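Long-range contacts in ORF48 (Lactococcus phage TP901-1, PDB 3U6X), which is probably the upper baseplate protein of the phage tail, with an immunoglobulin-like domain that carries chains of a second protein, likely the receptor-binding protein: residues F4-S10 with A95-Y101; Y21-I25 with P36-G41. All blocks are in the same frame, centred on the assembly; numbering follows the deposited sequence.

Contact 1 of 2, residues F4-S10 with A95-Y101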
loop_
_atom_site.group_PDB
_atom_site.type_symbol
_atom_site.label_atom_id
_atom_site.label_comp_id
_atom_site.label_asym_id
_atom_site.label_seq_id
_atom_site.Cartn_x
_atom_site.Cartn_y
_atom_site.Cartn_z
ATOM N N PHE V 4 -14.429 56.550 -16.469
ATOM C CA PHE V 4 -13.169 56.210 -15.802
ATOM C C PHE V 4 -12.473 55.063 -16.536
ATOM O O PHE V 4 -13.138 54.169 -17.061
ATOM C CB PHE V 4 -13.449 55.786 -14.354
ATOM C CG PHE V 4 -12.299 55.974 -13.401
ATOM C CD1 PHE V 4 -12.095 57.196 -12.763
ATOM C CD2 PHE V 4 -11.445 54.923 -13.101
ATOM C CE1 PHE V 4 -11.030 57.371 -11.868
ATOM C CE2 PHE V 4 -10.378 55.099 -12.204
ATOM C CZ PHE V 4 -10.178 56.324 -11.601
ATOM N N VAL V 5 -11.134 55.076 -16.552
ATOM C CA VAL V 5 -10.337 54.070 -17.257
ATOM C C VAL V 5 -9.538 53.225 -16.276
ATOM O O VAL V 5 -8.789 53.761 -15.456
ATOM C CB VAL V 5 -9.395 54.673 -18.350
ATOM C CG1 VAL V 5 -8.641 53.575 -19.083
ATOM C CG2 VAL V 5 -10.139 55.539 -19.360
ATOM N N LEU V 6 -9.676 51.900 -16.388
ATOM C CA LEU V 6 -8.913 50.970 -15.576
ATOM C C LEU V 6 -8.006 50.160 -16.472
ATOM O O LEU V 6 -8.478 49.383 -17.311
ATOM C CB LEU V 6 -9.804 50.038 -14.758
ATOM C CG LEU V 6 -10.827 50.659 -13.816
ATOM C CD1 LEU V 6 -11.772 49.583 -13.297
ATOM C CD2 LEU V 6 -10.151 51.373 -12.645
ATOM N N GLU V 7 -6.694 50.384 -16.324
ATOM C CA GLU V 7 -5.679 49.646 -17.067
ATOM C C GLU V 7 -5.467 48.350 -16.309
ATOM O O GLU V 7 -5.496 48.356 -15.077
ATOM C CB GLU V 7 -4.382 50.463 -17.209
ATOM C CG GLU V 7 -4.470 51.559 -18.269
ATOM C CD GLU V 7 -3.210 52.348 -18.603
ATOM O OE1 GLU V 7 -3.334 53.368 -19.319
ATOM O OE2 GLU V 7 -2.104 51.951 -18.163
ATOM N N HIS V 8 -5.351 47.223 -17.014
ATOM C CA HIS V 8 -5.203 45.921 -16.343
ATOM C C HIS V 8 -4.207 44.935 -16.975
ATOM O O HIS V 8 -3.645 45.216 -18.023
ATOM C CB HIS V 8 -6.572 45.268 -16.147
ATOM C CG HIS V 8 -7.296 44.976 -17.418
ATOM N ND1 HIS V 8 -7.105 43.789 -18.092
ATOM C CD2 HIS V 8 -8.171 45.730 -18.107
ATOM C CE1 HIS V 8 -7.858 43.860 -19.179
ATOM N NE2 HIS V 8 -8.525 45.001 -19.227
ATOM N N ASP V 9 -3.975 43.783 -16.322
ATOM C CA ASP V 9 -3.009 42.775 -16.790
ATOM C C ASP V 9 -3.572 41.646 -17.663
ATOM O O ASP V 9 -2.800 40.808 -18.137
ATOM C CB ASP V 9 -2.210 42.191 -15.611
ATOM C CG ASP V 9 -3.004 41.473 -14.521
ATOM O OD1 ASP V 9 -2.404 41.151 -13.464
ATOM O OD2 ASP V 9 -4.218 41.209 -14.731
ATOM N N SER V 10 -4.900 41.599 -17.851
ATOM C CA SER V 10 -5.548 40.558 -18.649
ATOM C C SER V 10 -5.555 40.861 -20.141
ATOM O O SER V 10 -5.620 42.007 -20.572
ATOM C CB SER V 10 -6.979 40.332 -18.185
ATOM O OG SER V 10 -7.604 39.270 -18.887
ATOM N N ALA V 95 -8.355 39.657 -12.851
ATOM C CA ALA V 95 -7.242 40.506 -13.311
ATOM C C ALA V 95 -6.916 41.515 -12.264
ATOM O O ALA V 95 -7.702 41.685 -11.333
ATOM C CB ALA V 95 -7.586 41.204 -14.612
ATOM N N LYS V 96 -5.751 42.164 -12.389
ATOM C CA LYS V 96 -5.301 43.205 -11.468
ATOM C C LYS V 96 -5.347 44.554 -12.163
ATOM O O LYS V 96 -4.988 44.636 -13.340
ATOM C CB LYS V 96 -3.849 42.933 -11.033
ATOM C CG LYS V 96 -3.679 41.812 -10.024
ATOM C CD LYS V 96 -2.340 41.959 -9.346
ATOM C CE LYS V 96 -2.353 41.386 -7.963
ATOM N NZ LYS V 96 -1.463 40.206 -7.874
ATOM N N ILE V 97 -5.778 45.611 -11.441
ATOM C CA ILE V 97 -5.766 46.968 -11.992
ATOM C C ILE V 97 -4.311 47.441 -11.871
ATOM O O ILE V 97 -3.685 47.233 -10.831
ATOM C CB ILE V 97 -6.767 47.930 -11.291
ATOM C CG1 ILE V 97 -8.188 47.344 -11.306
ATOM C CG2 ILE V 97 -6.744 49.328 -11.945
ATOM C CD1 ILE V 97 -9.032 47.694 -10.137
ATOM N N THR V 98 -3.763 48.002 -12.947
ATOM C CA THR V 98 -2.384 48.489 -12.961
ATOM C C THR V 98 -2.325 50.024 -12.900
ATOM O O THR V 98 -1.325 50.576 -12.436
ATOM C CB THR V 98 -1.590 47.874 -14.134
ATOM O OG1 THR V 98 -2.037 48.405 -15.387
ATOM C CG2 THR V 98 -1.634 46.350 -14.135
ATOM N N LYS V 99 -3.407 50.701 -13.352
ATOM C CA LYS V 99 -3.549 52.157 -13.377
ATOM C C LYS V 99 -5.018 52.501 -13.535
ATOM O O LYS V 99 -5.746 51.789 -14.224
ATOM C CB LYS V 99 -2.755 52.753 -14.561
ATOM C CG LYS V 99 -2.372 54.221 -14.396
ATOM C CD LYS V 99 -1.695 54.827 -15.644
ATOM C CE LYS V 99 -0.373 54.196 -16.043
ATOM N NZ LYS V 99 0.575 54.075 -14.903
ATOM N N GLY V 100 -5.424 53.596 -12.913
ATOM C CA GLY V 100 -6.772 54.131 -13.020
ATOM C C GLY V 100 -6.768 55.639 -13.131
ATOM O O GLY V 100 -6.019 56.307 -12.414
ATOM N N TYR V 101 -7.598 56.187 -14.031
ATOM C CA TYR V 101 -7.700 57.634 -14.269
ATOM C C TYR V 101 -9.012 57.974 -14.990
ATOM O O TYR V 101 -9.594 57.104 -15.652
ATOM C CB TYR V 101 -6.482 58.147 -15.100
ATOM C CG TYR V 101 -6.197 57.337 -16.352
ATOM C CD1 TYR V 101 -6.829 57.632 -17.555
ATOM C CD2 TYR V 101 -5.325 56.251 -16.322
ATOM C CE1 TYR V 101 -6.609 56.864 -18.695
ATOM C CE2 TYR V 101 -5.109 55.466 -17.452
ATOM C CZ TYR V 101 -5.762 55.771 -18.635
ATOM O OH TYR V 101 -5.547 55.015 -19.764
HETATM O O HOH W 1 -1.522 47.096 -17.699
#
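Tyr101 lies against Val5 and Glu7 at once: Val5 CB sits over a ring face, 4.0 Å from its centroid, while Glu7 OE1 accepts a hydrogen bond of 2.8 Å from Tyr101 OH at the ring edge. The carboxylate stands 89° to the ring and is met on its anti side; Lys56 is a weaker, longer ion partner of the same oxygen. With chi1 of 50°, Tyr101 CG lies between its backbone N and carbonyl carbon, which folds the ring back across Val5.

On the other sheet face the packing is apolar and buried. Leu6 CD2 meets Ile97 CG2 at 4.0 Å, and both residues also touch Leu79 of strand 78-83. Phe4 lays one ring face over Tyr101 O, 3.6 Å above the ring plane, and stacks with Phe90.

The solvent side is looser. Lys99 runs alongside Glu7, yet Lys99 NZ stays 4.7 Å from Glu7 OE2, and a water links His8 O to Thr98 OG1. Just outside the two strands, Asp9 OD2 accepts a hydrogen bond of 3.0 Å from Lys96 N, approached 48° out of the carboxylate plane.

Glu7 N bonds to Lys99 O (2.7 Å), whereas Glu7 O receives Thr98 N. Thr98 and Lys99 thus share Glu7, the classic beta bulge of an antiparallel strand pair, here in the sheet of an immunoglobulin-like domain.

Contact 2 of 2, residues Y21-I25 with P36-G41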
loop_
_atom_site.group_PDB
_atom_site.type_symbol
_atom_site.label_atom_id
_atom_site.label_comp_id
_atom_site.label_asym_id
_atom_site.label_seq_id
_atom_site.Cartn_x
_atom_site.Cartn_y
_atom_site.Cartn_z
ATOM N N TYR V 21 -19.843 54.233 -1.101
ATOM C CA TYR V 21 -20.064 54.203 0.345
ATOM C C TYR V 21 -19.296 55.318 1.064
ATOM O O TYR V 21 -18.287 55.829 0.561
ATOM C CB TYR V 21 -19.751 52.817 0.963
ATOM C CG TYR V 21 -18.412 52.245 0.557
ATOM C CD1 TYR V 21 -18.287 51.448 -0.581
ATOM C CD2 TYR V 21 -17.264 52.512 1.299
ATOM C CE1 TYR V 21 -17.049 50.976 -0.996
ATOM C CE2 TYR V 21 -16.023 52.021 0.907
ATOM C CZ TYR V 21 -15.919 51.266 -0.251
ATOM O OH TYR V 21 -14.698 50.775 -0.637
ATOM N N LYS V 22 -19.802 55.677 2.251
ATOM C CA LYS V 22 -19.330 56.727 3.132
ATOM C C LYS V 22 -18.860 56.122 4.472
ATOM O O LYS V 22 -19.393 55.100 4.929
ATOM C CB LYS V 22 -20.519 57.684 3.380
ATOM C CG LYS V 22 -20.181 59.037 3.995
ATOM C CD LYS V 22 -21.394 59.960 4.105
ATOM C CE LYS V 22 -21.657 60.746 2.833
ATOM N NZ LYS V 22 -22.284 62.073 3.110
ATOM N N ASN V 23 -17.906 56.799 5.132
ATOM C CA ASN V 23 -17.402 56.439 6.460
ATOM C C ASN V 23 -16.711 55.084 6.604
ATOM O O ASN V 23 -16.679 54.522 7.701
ATOM C CB ASN V 23 -18.452 56.704 7.567
ATOM C CG ASN V 23 -18.601 58.169 7.893
ATOM O OD1 ASN V 23 -17.610 58.914 8.011
ATOM N ND2 ASN V 23 -19.845 58.600 8.083
ATOM N N ALA V 24 -16.093 54.585 5.532
ATOM C CA ALA V 24 -15.367 53.323 5.605
ATOM C C ALA V 24 -14.148 53.526 6.517
ATOM O O ALA V 24 -13.741 54.655 6.765
ATOM C CB ALA V 24 -14.929 52.906 4.208
ATOM N N ILE V 25 -13.599 52.448 7.035
ATOM C CA ILE V 25 -12.432 52.432 7.905
ATOM C C ILE V 25 -11.334 53.403 7.414
ATOM O O ILE V 25 -10.957 53.354 6.243
ATOM C CB ILE V 25 -12.030 50.916 8.064
ATOM C CG1 ILE V 25 -12.275 50.403 9.466
ATOM C CG2 ILE V 25 -10.668 50.463 7.514
ATOM C CD1 ILE V 25 -13.697 50.065 9.726
ATOM N N PRO V 36 -20.861 57.460 12.458
ATOM C CA PRO V 36 -22.086 56.869 13.031
ATOM C C PRO V 36 -22.232 55.364 12.842
ATOM O O PRO V 36 -22.918 54.729 13.645
ATOM C CB PRO V 36 -23.208 57.636 12.333
ATOM C CG PRO V 36 -22.620 58.098 11.039
ATOM C CD PRO V 36 -21.157 58.292 11.267
ATOM N N VAL V 37 -21.661 54.799 11.760
ATOM C CA VAL V 37 -21.764 53.359 11.491
ATOM C C VAL V 37 -20.346 52.840 11.309
ATOM O O VAL V 37 -19.716 53.125 10.281
ATOM C CB VAL V 37 -22.690 52.989 10.280
ATOM C CG1 VAL V 37 -22.878 51.477 10.151
ATOM C CG2 VAL V 37 -24.049 53.678 10.364
ATOM N N PHE V 38 -19.834 52.101 12.321
ATOM C CA PHE V 38 -18.487 51.538 12.270
ATOM C C PHE V 38 -18.379 50.556 11.107
ATOM O O PHE V 38 -19.207 49.658 10.988
ATOM C CB PHE V 38 -18.079 50.871 13.608
ATOM C CG PHE V 38 -16.716 50.227 13.521
ATOM C CD1 PHE V 38 -15.564 51.006 13.456
ATOM C CD2 PHE V 38 -16.587 48.847 13.389
ATOM C CE1 PHE V 38 -14.302 50.411 13.323
ATOM C CE2 PHE V 38 -15.329 48.257 13.237
ATOM C CZ PHE V 38 -14.196 49.041 13.218
ATOM N N GLY V 39 -17.373 50.748 10.265
ATOM C CA GLY V 39 -17.143 49.903 9.102
ATOM C C GLY V 39 -17.609 50.496 7.790
ATOM O O GLY V 39 -17.146 50.073 6.727
ATOM N N GLY V 40 -18.505 51.479 7.877
ATOM C CA GLY V 40 -19.067 52.189 6.739
ATOM C C GLY V 40 -20.581 52.167 6.670
ATOM O O GLY V 40 -21.229 51.242 7.178
ATOM N N GLY V 41 -21.143 53.172 6.000
ATOM C CA GLY V 41 -22.589 53.314 5.829
ATOM C C GLY V 41 -23.166 52.425 4.745
ATOM O O GLY V 41 -22.585 51.385 4.428
HETATM O O HOH W 2 -16.137 53.117 9.933
#
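Ile25 and Phe38 supply the apolar meeting: Ile25 CD1 comes obliquely to the Phe38 ring, 3.7 Å from Phe38 CE1 and equally near CZ, and also rests 3.5 Å from Gly39 CA. Although Phe38 leaves its backbone pointing away from 21-25, CG anti to the backbone N (chi1 177°) lets the ring end nearer Ile25. Asn23 and Pro36 meet differently, their side chains crossing at about a right angle with Asn23 ND2 set 3.5 Å from Pro36 CD, a van der Waals contact.

The backbones do the rest of the joining. Gly41 N donates to Lys22 O over 2.8 Å with an N-H...O angle of 177°, and Gly40 CA lies 3.5 Å from Asn23 O. A water takes the N-H of Gly39 and gives a hydrogen bond to Asn23 O, 2.7 Å on each side. Val37 to Gly40 form a type II beta turn, closed by Gly40 N to Val37 O, with Gly39 in its third position at positive phi (101°).

One direct backbone bond and one water bridge therefore carry the polar pairing; this suggests a loop shaped largely by its main chain, whose Ile25 and Phe38 also make backbone hydrogen bonds to chains of another protein, with Phe38 packing on apolar side chains of both.

Contacts 1 and 2 occupy opposite sides of the chain's centre, their own centres 26 Å apart and their nearest atoms about 11 Å apart, so neither touches the other. Both reach the same antiparallel sheet: 4-8 belongs to strand 3-8 and 21-22 ends strand 16-22, whereas 36-41 is loop before strand 43-53. In sequence, contact 2 falls wholly within the span that contact 1 brackets. No other chain of the assembly touches contact 1, which pairs 97-102, one of the two outermost strands within this chain, with its neighbour. Contact 1 thus closes one edge of the sheet within this chain, while contact 2, a loop contact off a central strand, faces two chains of another protein.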